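Long-range contacts in CalG4 (Micromonospora echinospora, PDB 3IA7), which adopts the two-domain GT-B fold, two Rossmann-like domains each built on a parallel beta sheet, and belongs with the erythromycin biosynthesis protein CIII-like family: residues L238-N243 against G268-P273; F248-A253 against A274-L279; V264-G269 against Q287-H292. One frame throughout, in Å; residues are numbered along the deposited sequence.

In the fold
All three contacts sit in the C-terminal half, around strands 233-237, 262-266 and 283-286. Contact 1 joins two loops at the surface through polar groups: a side-chain amide, a water and backbone carbonyls beside two exposed phenylalanines. Contact 2, partly buried, sets helix 246-256 against loop 274-279 through aliphatic side chains, with an arginine at its margin. Contact 3 is buried, on the sheet face turned from that helix, bordering the second subunit: apolar around Ile289 and Phe291, with Gln287 along the glycines. Contacts 1 and 3 share Gly268 and Gly269 and are tied by Gln287 NE2 to Leu271 O; Phe249 of contact 2 packs on Leu238 and Leu271 of contact 1 and on Ile267 of contact 3.

Contact 1. Residues L238-N243 against G268-P273; sequences LGNQFN and GGFLDP
The ring of Phe270 offers its CE2 corner to one face of Phe242, with CD2 of Phe242 4.0 Å from CE2 of Phe270. The planes are only 21° from parallel, but the centroids are 5.3 Å apart, so the pair is strongly offset, with little overlap. Backbone carbonyls border the other ring: Gln241 O lies near the plane of Phe270, 3.3 Å from its CD2, and Asn240 O sits at the edge. The Asn240 amide approaches obliquely, ND2 being 3.5 Å from Phe270 CE2.

Asn240 stands at the centre of an inverse gamma turn. With CG anti to the backbone N (chi1 -157°), its amide reaches across to the other loop, and Gly269 N donates to Asn240 OD1 at 2.6 Å in a nearly straight bond. Water 1 makes a second bridge, accepting from Phe270 N at 2.8 Å and donating to Gln241 O. Gln241 NE2 bonds back to Leu238 O at 2.8 Å, and Asn240 packs on Pro222 of the second subunit.

The bond from Gly269 settles which end of the Asn240 amide is oxygen; one direct bond and one water thus join the loops, with the phenylalanines adding a modest apolar flank.

Contact 2. Residues F248-A253 against A274-L279; sequences FFRACA and AVLGPL
Phe249 starts the contact with its CB, which lies 3.8 Å from Leu276 CD2. That methyl meets the root of the side chain and not the ring: CG is anti to the carbonyl carbon (chi1 -67°), and the ring runs off to pack on Leu238, Val236 and Ile267. Leu276 itself goes on to touch Met265 and Ala285, so it wedges between the helix and the sheet.

Arg250 follows, at the margin of the contact. Its aliphatic part passes Leu276 O, which is 3.5 Å from CG and 3.4 Å from CD of Arg250. A bend at chi3 (-69°) then turns the chain so that the guanidinium presents an edge to Val275 O, which lies near its plane at 3.7 Å from NH1. This is a loose polar approach beside the apolar packing.

One turn after Phe249, Ala253 puts its methyl on the same side of the helix, and Leu279 CD2 lies against it, 3.9 Å from Ala253 CB. Both residues also rest on strand 283-286, at Val283 and Ala285 respectively.

Helix 246-256 links the parallel strands 233-237 and 262-266 in a beta-alpha-beta unit, and the loop carrying 274-279 lies alongside it on the way to strand 283-286, the layered build of a Rossmann-like domain in the GT-B fold.

Contact 3. Residues V264-G269 against Q287-H292; sequences VMAIGG and QWIPFH
Gln287 meets Gly268 with both backbone and side chain. Gly268 N gives a weak hydrogen bond to Gln287 O, 2.9 Å long but bent to 129° at the hydrogen. The side chain, extended beyond CG, runs past Gly268 O, which is 3.2 Å from Gln287 CB, and its far end is secured by a bond from NE2 to Leu271 O.

Trp288 starts out facing away from the other segment, yet its six-membered ring comes back to place one face against Gly269: CH2 is 3.5 Å from Gly269 CA, and Gly269 N lies over the same indole, offset toward the rim. The indole NE1 is spent on Pro222 O of the second subunit, whose Trp224 also meets the ring.

Here the chain has just left strand 283-286, an outermost strand of the Rossmann-like parallel sheet within this chain; it turns past the end of strand 262-266 at Gly268 and then passes back across its face toward helix 291-295.

Ile289 divides its branches between two residues of that strand. A chi1 of -171° swings CG1 opposite the residue's own amide nitrogen, 3.9 Å from Val264 CG1, while CG2 touches Ala266 CB at 3.8 Å.

Pro290 occupies the N-cap position, and Phe291 opens the helix. Its ring is turned edge-on to Ala266, with CE1 3.5 Å from that CB, and continues onto Leu235 and Ser237 of the next strand.

Contact 1. Residues L238-N243 against G268-P273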
loop_
_atom_site.group_PDB
_atom_site.type_symbol
_atom_site.label_atom_id
_atom_site.label_comp_id
_atom_site.label_asym_id
_atom_site.label_seq_id
_atom_site.Cartn_x
_atom_site.Cartn_y
_atom_site.Cartn_z
ATOM N N LEU A 238 -5.505 -9.981 -15.113
ATOM C CA LEU A 238 -4.880 -11.307 -15.191
ATOM C C LEU A 238 -3.472 -11.300 -14.616
ATOM O O LEU A 238 -2.694 -12.227 -14.843
ATOM C CB LEU A 238 -4.806 -11.788 -16.649
ATOM C CG LEU A 238 -6.120 -12.040 -17.417
ATOM C CD1 LEU A 238 -5.783 -12.664 -18.808
ATOM C CD2 LEU A 238 -7.050 -12.941 -16.624
ATOM N N GLY A 239 -3.149 -10.236 -13.896
ATOM C CA GLY A 239 -1.813 -9.993 -13.374
ATOM C C GLY A 239 -0.874 -9.390 -14.419
ATOM O O GLY A 239 -1.284 -8.965 -15.512
ATOM N N ASN A 240 0.402 -9.352 -14.070
ATOM C CA ASN A 240 1.427 -8.807 -14.941
ATOM C C ASN A 240 1.918 -9.929 -15.859
ATOM O O ASN A 240 3.010 -10.485 -15.655
ATOM C CB ASN A 240 2.566 -8.259 -14.089
ATOM C CG ASN A 240 3.386 -7.217 -14.801
ATOM O OD1 ASN A 240 2.865 -6.385 -15.543
ATOM N ND2 ASN A 240 4.683 -7.242 -14.558
ATOM N N GLN A 241 1.073 -10.274 -16.836
ATOM C CA GLN A 241 1.251 -11.461 -17.659
ATOM C C GLN A 241 2.416 -11.267 -18.603
ATOM O O GLN A 241 2.401 -10.328 -19.409
ATOM C CB GLN A 241 -0.016 -11.754 -18.478
ATOM C CG GLN A 241 -1.189 -12.355 -17.689
ATOM C CD GLN A 241 -1.075 -13.866 -17.485
ATOM O OE1 GLN A 241 -0.584 -14.600 -18.355
ATOM N NE2 GLN A 241 -1.543 -14.335 -16.335
ATOM N N PHE A 242 3.405 -12.162 -18.511
ATOM C CA PHE A 242 4.509 -12.218 -19.484
ATOM C C PHE A 242 3.954 -12.573 -20.873
ATOM O O PHE A 242 4.582 -12.295 -21.901
ATOM C CB PHE A 242 5.573 -13.246 -19.064
ATOM C CG PHE A 242 6.103 -13.052 -17.660
ATOM C CD1 PHE A 242 5.364 -13.480 -16.549
ATOM C CD2 PHE A 242 7.353 -12.468 -17.449
ATOM C CE1 PHE A 242 5.857 -13.311 -15.245
ATOM C CE2 PHE A 242 7.857 -12.297 -16.151
ATOM C CZ PHE A 242 7.101 -12.717 -15.046
ATOM N N ASN A 243 2.772 -13.189 -20.874
ATOM C CA ASN A 243 2.069 -13.599 -22.090
ATOM C C ASN A 243 0.976 -12.611 -22.520
ATOM O O ASN A 243 0.299 -12.001 -21.693
ATOM C CB ASN A 243 1.501 -15.023 -21.940
ATOM C CG ASN A 243 2.579 -16.053 -21.569
ATOM O OD1 ASN A 243 3.137 -16.733 -22.437
ATOM N ND2 ASN A 243 2.879 -16.155 -20.276
ATOM N N GLY A 268 -1.479 -5.169 -17.374
ATOM C CA GLY A 268 -0.090 -5.421 -16.997
ATOM C C GLY A 268 0.935 -4.717 -17.879
ATOM O O GLY A 268 0.581 -4.064 -18.857
ATOM N N GLY A 269 2.211 -4.869 -17.549
ATOM C CA GLY A 269 3.232 -4.011 -18.103
ATOM C C GLY A 269 3.838 -4.546 -19.361
ATOM O O GLY A 269 4.790 -3.957 -19.886
ATOM N N PHE A 270 3.310 -5.674 -19.846
ATOM C CA PHE A 270 3.885 -6.361 -21.006
ATOM C C PHE A 270 2.966 -6.304 -22.232
ATOM O O PHE A 270 3.331 -6.793 -23.300
ATOM C CB PHE A 270 4.209 -7.820 -20.648
ATOM C CG PHE A 270 5.287 -7.963 -19.612
ATOM C CD1 PHE A 270 6.581 -7.494 -19.855
ATOM C CD2 PHE A 270 5.007 -8.549 -18.390
ATOM C CE1 PHE A 270 7.582 -7.621 -18.894
ATOM C CE2 PHE A 270 5.983 -8.682 -17.422
ATOM C CZ PHE A 270 7.283 -8.214 -17.666
ATOM N N LEU A 271 1.790 -5.697 -22.080
ATOM C CA LEU A 271 0.827 -5.584 -23.185
ATOM C C LEU A 271 0.516 -4.115 -23.471
ATOM O O LEU A 271 0.139 -3.372 -22.559
ATOM C CB LEU A 271 -0.468 -6.373 -22.859
ATOM C CG LEU A 271 -1.433 -6.792 -23.975
ATOM C CD1 LEU A 271 -0.687 -7.600 -25.089
ATOM C CD2 LEU A 271 -2.616 -7.598 -23.440
ATOM N N ASP A 272 0.699 -3.702 -24.725
ATOM C CA ASP A 272 0.315 -2.370 -25.204
ATOM C C ASP A 272 -1.217 -2.319 -25.326
ATOM O O ASP A 272 -1.797 -3.129 -26.050
ATOM C CB ASP A 272 0.984 -2.131 -26.568
ATOM C CG ASP A 272 0.701 -0.734 -27.165
ATOM O OD1 ASP A 272 -0.145 0.029 -26.642
ATOM O OD2 ASP A 272 1.334 -0.411 -28.205
ATOM N N PRO A 273 -1.885 -1.393 -24.602
ATOM C CA PRO A 273 -3.354 -1.313 -24.728
ATOM C C PRO A 273 -3.845 -0.964 -26.140
ATOM O O PRO A 273 -4.990 -1.247 -26.476
ATOM C CB PRO A 273 -3.759 -0.262 -23.671
ATOM C CG PRO A 273 -2.492 0.523 -23.406
ATOM C CD PRO A 273 -1.360 -0.424 -23.623
HETATM O O HOH W 1 1.152 -7.349 -19.448
#

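Contact 2. Residues F248-A253 against A274-L279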
loop_
_atom_site.group_PDB
_atom_site.type_symbol
_atom_site.label_atom_id
_atom_site.label_comp_id
_atom_site.label_asym_id
_atom_site.label_seq_id
_atom_site.Cartn_x
_atom_site.Cartn_y
_atom_site.Cartn_z
ATOM N N PHE A 248 -8.674 -12.311 -24.853
ATOM C CA PHE A 248 -9.477 -12.388 -23.647
ATOM C C PHE A 248 -10.002 -10.983 -23.281
ATOM O O PHE A 248 -11.200 -10.809 -23.032
ATOM C CB PHE A 248 -8.681 -12.997 -22.488
ATOM C CG PHE A 248 -9.432 -12.992 -21.199
ATOM C CD1 PHE A 248 -10.506 -13.865 -21.010
ATOM C CD2 PHE A 248 -9.109 -12.076 -20.188
ATOM C CE1 PHE A 248 -11.231 -13.855 -19.810
ATOM C CE2 PHE A 248 -9.835 -12.048 -18.976
ATOM C CZ PHE A 248 -10.909 -12.957 -18.803
ATOM N N PHE A 249 -9.111 -9.992 -23.248
ATOM C CA PHE A 249 -9.530 -8.632 -22.898
ATOM C C PHE A 249 -10.558 -8.080 -23.920
ATOM O O PHE A 249 -11.544 -7.462 -23.538
ATOM C CB PHE A 249 -8.301 -7.717 -22.734
ATOM C CG PHE A 249 -7.442 -8.081 -21.539
ATOM C CD1 PHE A 249 -7.955 -7.976 -20.227
ATOM C CD2 PHE A 249 -6.133 -8.537 -21.725
ATOM C CE1 PHE A 249 -7.151 -8.333 -19.131
ATOM C CE2 PHE A 249 -5.332 -8.877 -20.655
ATOM C CZ PHE A 249 -5.843 -8.777 -19.359
ATOM N N ARG A 250 -10.324 -8.331 -25.208
ATOM C CA ARG A 250 -11.293 -7.938 -26.251
ATOM C C ARG A 250 -12.661 -8.607 -26.030
ATOM O O ARG A 250 -13.677 -7.942 -26.129
ATOM C CB ARG A 250 -10.761 -8.227 -27.663
ATOM C CG ARG A 250 -9.455 -7.478 -28.031
ATOM C CD ARG A 250 -9.136 -7.607 -29.531
ATOM N NE ARG A 250 -8.752 -8.965 -29.895
ATOM C CZ ARG A 250 -7.519 -9.334 -30.253
ATOM N NH1 ARG A 250 -6.527 -8.440 -30.307
ATOM N NH2 ARG A 250 -7.281 -10.605 -30.569
ATOM N N ALA A 251 -12.654 -9.905 -25.687
ATOM C CA ALA A 251 -13.865 -10.672 -25.349
ATOM C C ALA A 251 -14.599 -10.088 -24.162
ATOM O O ALA A 251 -15.816 -10.022 -24.176
ATOM C CB ALA A 251 -13.530 -12.121 -25.075
ATOM N N CYS A 252 -13.836 -9.663 -23.137
ATOM C CA CYS A 252 -14.397 -9.004 -21.937
ATOM C C CYS A 252 -15.042 -7.692 -22.312
ATOM O O CYS A 252 -16.148 -7.398 -21.850
ATOM C CB CYS A 252 -13.307 -8.771 -20.852
ATOM S SG CYS A 252 -12.838 -10.276 -20.003
ATOM N N ALA A 253 -14.370 -6.916 -23.179
ATOM C CA ALA A 253 -14.901 -5.640 -23.621
ATOM C C ALA A 253 -16.190 -5.873 -24.382
ATOM O O ALA A 253 -17.210 -5.193 -24.125
ATOM C CB ALA A 253 -13.864 -4.886 -24.539
ATOM N N ALA A 274 -2.985 -0.403 -26.980
ATOM C CA ALA A 274 -3.357 -0.146 -28.373
ATOM C C ALA A 274 -3.646 -1.444 -29.130
ATOM O O ALA A 274 -4.437 -1.454 -30.071
ATOM C CB ALA A 274 -2.260 0.650 -29.096
ATOM N N VAL A 275 -2.994 -2.528 -28.713
ATOM C CA VAL A 275 -3.177 -3.867 -29.296
ATOM C C VAL A 275 -4.645 -4.338 -29.275
ATOM O O VAL A 275 -5.114 -4.983 -30.215
ATOM C CB VAL A 275 -2.222 -4.893 -28.598
ATOM C CG1 VAL A 275 -2.983 -6.073 -27.972
ATOM C CG2 VAL A 275 -1.117 -5.342 -29.520
ATOM N N LEU A 276 -5.355 -3.978 -28.202
ATOM C CA LEU A 276 -6.754 -4.318 -27.999
ATOM C C LEU A 276 -7.653 -3.728 -29.057
ATOM O O LEU A 276 -8.731 -4.253 -29.305
ATOM C CB LEU A 276 -7.227 -3.846 -26.600
ATOM C CG LEU A 276 -6.402 -4.388 -25.443
ATOM C CD1 LEU A 276 -6.956 -3.910 -24.059
ATOM C CD2 LEU A 276 -6.370 -5.901 -25.491
ATOM N N GLY A 277 -7.205 -2.642 -29.688
ATOM C CA GLY A 277 -8.041 -1.925 -30.659
ATOM C C GLY A 277 -9.084 -1.049 -29.971
ATOM O O GLY A 277 -9.061 -0.917 -28.724
ATOM N N PRO A 278 -10.016 -0.473 -30.762
ATOM C CA PRO A 278 -11.085 0.411 -30.273
ATOM C C PRO A 278 -11.911 -0.297 -29.193
ATOM O O PRO A 278 -12.322 -1.435 -29.400
ATOM C CB PRO A 278 -11.935 0.674 -31.534
ATOM C CG PRO A 278 -11.015 0.414 -32.673
ATOM C CD PRO A 278 -10.110 -0.691 -32.218
ATOM N N LEU A 279 -12.088 0.348 -28.036
ATOM C CA LEU A 279 -12.890 -0.197 -26.937
ATOM C C LEU A 279 -14.267 0.497 -26.865
ATOM O O LEU A 279 -14.391 1.647 -27.262
ATOM C CB LEU A 279 -12.136 -0.025 -25.615
ATOM C CG LEU A 279 -10.836 -0.826 -25.518
ATOM C CD1 LEU A 279 -10.126 -0.573 -24.170
ATOM C CD2 LEU A 279 -11.122 -2.317 -25.697
#

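Contact 3. Residues V264-G269 against Q287-H292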
loop_
_atom_site.group_PDB
_atom_site.type_symbol
_atom_site.label_atom_id
_atom_site.label_comp_id
_atom_site.label_asym_id
_atom_site.label_seq_id
_atom_site.Cartn_x
_atom_site.Cartn_y
_atom_site.Cartn_z
ATOM N N VAL A 264 -13.208 -1.913 -15.927
ATOM C CA VAL A 264 -11.804 -1.488 -15.859
ATOM C C VAL A 264 -10.909 -2.705 -16.042
ATOM O O VAL A 264 -11.011 -3.664 -15.266
ATOM C CB VAL A 264 -11.463 -0.792 -14.521
ATOM C CG1 VAL A 264 -9.972 -0.383 -14.506
ATOM C CG2 VAL A 264 -12.408 0.380 -14.258
HETATM N N MSE A 265 -10.091 -2.674 -17.093
HETATM C CA MSE A 265 -9.229 -3.809 -17.389
HETATM C C MSE A 265 -7.795 -3.408 -17.121
HETATM O O MSE A 265 -7.296 -2.436 -17.703
HETATM C CB MSE A 265 -9.424 -4.335 -18.817
HETATM C CG MSE A 265 -10.919 -4.384 -19.239
HETATM SE SE MSE A 265 -11.185 -5.558 -20.729
HETATM C CE MSE A 265 -10.310 -4.354 -22.076
ATOM N N ALA A 266 -7.137 -4.138 -16.219
ATOM C CA ALA A 266 -5.700 -3.956 -15.923
ATOM C C ALA A 266 -4.944 -5.038 -16.679
ATOM O O ALA A 266 -5.095 -6.245 -16.385
ATOM C CB ALA A 266 -5.437 -4.092 -14.440
ATOM N N ILE A 267 -4.154 -4.621 -17.662
ATOM C CA ILE A 267 -3.565 -5.556 -18.613
ATOM C C ILE A 267 -2.069 -5.835 -18.368
ATOM O O ILE A 267 -1.462 -6.641 -19.044
ATOM C CB ILE A 267 -3.863 -5.153 -20.094
ATOM C CG1 ILE A 267 -2.996 -3.943 -20.531
ATOM C CG2 ILE A 267 -5.352 -4.943 -20.335
ATOM C CD1 ILE A 267 -3.196 -3.534 -21.999
ATOM N N GLY A 268 -1.479 -5.169 -17.374
ATOM C CA GLY A 268 -0.090 -5.421 -16.997
ATOM C C GLY A 268 0.935 -4.717 -17.879
ATOM O O GLY A 268 0.581 -4.064 -18.857
ATOM N N GLY A 269 2.211 -4.869 -17.549
ATOM C CA GLY A 269 3.232 -4.011 -18.103
ATOM C C GLY A 269 3.838 -4.546 -19.361
ATOM O O GLY A 269 4.790 -3.957 -19.886
ATOM N N GLN A 287 -2.357 -0.426 -18.424
ATOM C CA GLN A 287 -1.330 -1.345 -17.957
ATOM C C GLN A 287 -1.367 -1.491 -16.435
ATOM O O GLN A 287 -1.292 -2.608 -15.942
ATOM C CB GLN A 287 0.054 -0.931 -18.422
ATOM C CG GLN A 287 0.267 -1.117 -19.951
ATOM C CD GLN A 287 1.729 -0.990 -20.368
ATOM O OE1 GLN A 287 2.518 -0.297 -19.721
ATOM N NE2 GLN A 287 2.104 -1.690 -21.419
ATOM N N TRP A 288 -1.465 -0.351 -15.733
ATOM C CA TRP A 288 -1.643 -0.280 -14.291
ATOM C C TRP A 288 -2.853 0.577 -13.910
ATOM O O TRP A 288 -3.129 1.613 -14.501
ATOM C CB TRP A 288 -0.411 0.310 -13.615
ATOM C CG TRP A 288 0.678 -0.722 -13.448
ATOM C CD1 TRP A 288 0.777 -1.650 -12.437
ATOM C CD2 TRP A 288 1.764 -0.968 -14.314
ATOM N NE1 TRP A 288 1.879 -2.446 -12.617
ATOM C CE2 TRP A 288 2.495 -2.060 -13.770
ATOM C CE3 TRP A 288 2.260 -0.333 -15.468
ATOM C CZ2 TRP A 288 3.658 -2.527 -14.349
ATOM C CZ3 TRP A 288 3.340 -0.815 -16.030
ATOM C CH2 TRP A 288 4.063 -1.900 -15.477
ATOM N N ILE A 289 -3.511 0.165 -12.847
ATOM C CA ILE A 289 -4.625 0.914 -12.276
ATOM C C ILE A 289 -4.489 0.782 -10.747
ATOM O O ILE A 289 -3.911 -0.201 -10.280
ATOM C CB ILE A 289 -5.978 0.390 -12.862
ATOM C CG1 ILE A 289 -7.143 1.292 -12.453
ATOM C CG2 ILE A 289 -6.289 -1.045 -12.406
ATOM C CD1 ILE A 289 -6.915 2.713 -12.800
ATOM N N PRO A 290 -5.031 1.744 -9.948
ATOM C CA PRO A 290 -4.926 1.406 -8.522
ATOM C C PRO A 290 -6.043 0.439 -8.147
ATOM O O PRO A 290 -7.220 0.838 -8.171
ATOM C CB PRO A 290 -5.051 2.776 -7.814
ATOM C CG PRO A 290 -5.771 3.700 -8.827
ATOM C CD PRO A 290 -5.774 3.009 -10.177
ATOM N N PHE A 291 -5.694 -0.833 -7.857
ATOM C CA PHE A 291 -6.724 -1.857 -7.650
ATOM C C PHE A 291 -7.690 -1.475 -6.535
ATOM O O PHE A 291 -8.875 -1.636 -6.713
ATOM C CB PHE A 291 -6.204 -3.296 -7.377
ATOM C CG PHE A 291 -5.699 -4.023 -8.588
ATOM C CD1 PHE A 291 -5.952 -3.565 -9.873
ATOM C CD2 PHE A 291 -4.955 -5.189 -8.436
ATOM C CE1 PHE A 291 -5.465 -4.245 -10.988
ATOM C CE2 PHE A 291 -4.462 -5.888 -9.561
ATOM C CZ PHE A 291 -4.722 -5.402 -10.843
ATOM N N HIS A 292 -7.178 -0.958 -5.415
ATOM C CA HIS A 292 -8.045 -0.654 -4.273
ATOM C C HIS A 292 -9.154 0.351 -4.608
ATOM O O HIS A 292 -10.289 0.175 -4.180
ATOM C CB HIS A 292 -7.267 -0.180 -3.047
ATOM C CG HIS A 292 -8.031 -0.343 -1.767
ATOM N ND1 HIS A 292 -8.839 -1.438 -1.519
ATOM C CD2 HIS A 292 -8.128 0.450 -0.676
ATOM C CE1 HIS A 292 -9.389 -1.312 -0.324
ATOM N NE2 HIS A 292 -8.973 -0.174 0.208
#